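Local coordinates for protein putative mannose-1-phosphate guanylyl transferase (Thermus thermophilus, PDB 2CU2) that probably transfers the guanylyl group of GTP to mannose 1-phosphate, yielding GDP-mannose, at residues N258-A261 / L262-V265. Sequence-based numbering, arbitrary orientation.
Sequences NWRA and LERV
At the capped start of helix 261-266, Arg-260, just before the helix, and Glu-263, in its first turn, form a salt bridge. Arg-260 NH2 lies 2.8 Å from Glu-263 OE2, in the guanidinium plane but above that of the carboxylate; the two planes are nearly perpendicular (88°). With CG anti to its backbone N (chi1 174°) and the chain extended, Glu-263 reaches this guanidinium, while its OE1 pairs with Lys-320. An alanine in place of Arg-260 would probably cost Glu-263 OE2 this charged partner, leaving the carboxylate less firmly oriented. Asn-258, whose short side chain carries a carbonyl acceptor, turns OD1 back (chi1 64°) to accept weak bonds from Arg-260 N (2.7 Å) and Ala-261 N. Ala-261 N to Asn-258 O closes the type I turn; Leu-262 N to Trp-259 O then leads into the helix, where Val-265 N bonds to Ala-261 O. On the apolar side, Leu-262 CD2 meets the Trp-259 ring at its edge, 3.8 Å from CZ3; NE1 bonds to Trp-17 O. Ala-261, with only a methyl, allows the Arg-264 guanidinium to lie with one face against its CA, offset toward the rim, while NH2 pairs with Asp-254. A water accepts from Arg-264 NH1 (3.1 Å) and, weakly, from Asn-258 ND2. Such an asparagine, capping the turn that leads into a helix, is typical of a helix N-terminus.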
# COMPACT_ATOMS: atom_id res chain seq x y z
N ASN A 258 -16.43 3.41 -8.85
CA ASN A 258 -15.49 3.25 -7.75
C ASN A 258 -14.66 1.97 -7.88
O ASN A 258 -14.85 1.16 -8.78
CB ASN A 258 -16.29 3.23 -6.44
CG ASN A 258 -17.18 2.02 -6.43
OD1 ASN A 258 -16.76 0.89 -6.70
ND2 ASN A 258 -18.46 2.26 -6.10
N TRP A 259 -13.68 1.84 -6.96
CA TRP A 259 -12.74 0.72 -7.05
C TRP A 259 -13.45 -0.64 -7.09
O TRP A 259 -12.97 -1.61 -7.67
CB TRP A 259 -11.80 0.78 -5.85
CG TRP A 259 -10.74 1.78 -6.08
CD1 TRP A 259 -10.57 3.01 -5.40
CD2 TRP A 259 -9.64 1.68 -7.02
NE1 TRP A 259 -9.47 3.68 -5.81
CE2 TRP A 259 -8.85 2.84 -6.87
CE3 TRP A 259 -9.28 0.73 -7.97
CZ2 TRP A 259 -7.72 3.02 -7.65
CZ3 TRP A 259 -8.15 0.90 -8.75
CH2 TRP A 259 -7.36 2.06 -8.59
N ARG A 260 -14.60 -0.72 -6.40
CA ARG A 260 -15.33 -1.98 -6.37
C ARG A 260 -15.79 -2.40 -7.77
O ARG A 260 -16.06 -3.57 -8.05
CB ARG A 260 -16.54 -1.82 -5.45
CG ARG A 260 -16.81 -3.09 -4.63
CD ARG A 260 -18.15 -3.73 -5.00
NE ARG A 260 -18.06 -5.19 -4.94
CZ ARG A 260 -18.68 -5.81 -3.92
NH1 ARG A 260 -19.35 -5.10 -3.02
NH2 ARG A 260 -18.61 -7.14 -3.81
N ALA A 261 -15.92 -1.40 -8.66
CA ALA A 261 -16.38 -1.69 -10.01
C ALA A 261 -15.44 -2.66 -10.73
O ALA A 261 -15.82 -3.38 -11.65
CB ALA A 261 -16.45 -0.37 -10.78
N LEU A 262 -14.17 -2.63 -10.31
CA LEU A 262 -13.20 -3.53 -10.92
C LEU A 262 -13.61 -4.99 -10.76
O LEU A 262 -13.44 -5.82 -11.64
CB LEU A 262 -11.84 -3.29 -10.26
CG LEU A 262 -11.00 -2.24 -11.00
CD1 LEU A 262 -11.60 -0.84 -10.91
CD2 LEU A 262 -9.57 -2.13 -10.46
N GLU A 263 -14.15 -5.29 -9.57
CA GLU A 263 -14.57 -6.65 -9.30
C GLU A 263 -15.77 -7.00 -10.18
O GLU A 263 -15.81 -8.06 -10.79
CB GLU A 263 -14.93 -6.79 -7.82
CG GLU A 263 -15.52 -8.14 -7.46
CD GLU A 263 -15.74 -8.28 -5.96
OE1 GLU A 263 -14.75 -8.22 -5.21
OE2 GLU A 263 -16.90 -8.44 -5.55
N ARG A 264 -16.74 -6.09 -10.23
CA ARG A 264 -17.94 -6.31 -11.04
C ARG A 264 -17.56 -6.51 -12.50
O ARG A 264 -18.05 -7.42 -13.17
CB ARG A 264 -18.89 -5.11 -10.92
CG ARG A 264 -19.34 -4.81 -9.49
CD ARG A 264 -20.51 -3.83 -9.47
NE ARG A 264 -20.19 -2.58 -10.16
CZ ARG A 264 -20.16 -1.38 -9.57
NH1 ARG A 264 -20.43 -1.26 -8.27
NH2 ARG A 264 -19.87 -0.30 -10.29
N VAL A 265 -16.67 -5.66 -12.99
CA VAL A 265 -16.25 -5.76 -14.37
C VAL A 265 -15.60 -7.11 -14.67
O VAL A 265 -15.85 -7.70 -15.72
CB VAL A 265 -15.28 -4.62 -14.75
CG1 VAL A 265 -14.70 -4.88 -16.15
CG2 VAL A 265 -16.03 -3.29 -14.74
O HOH W 1 -21.61 1.31 -7.04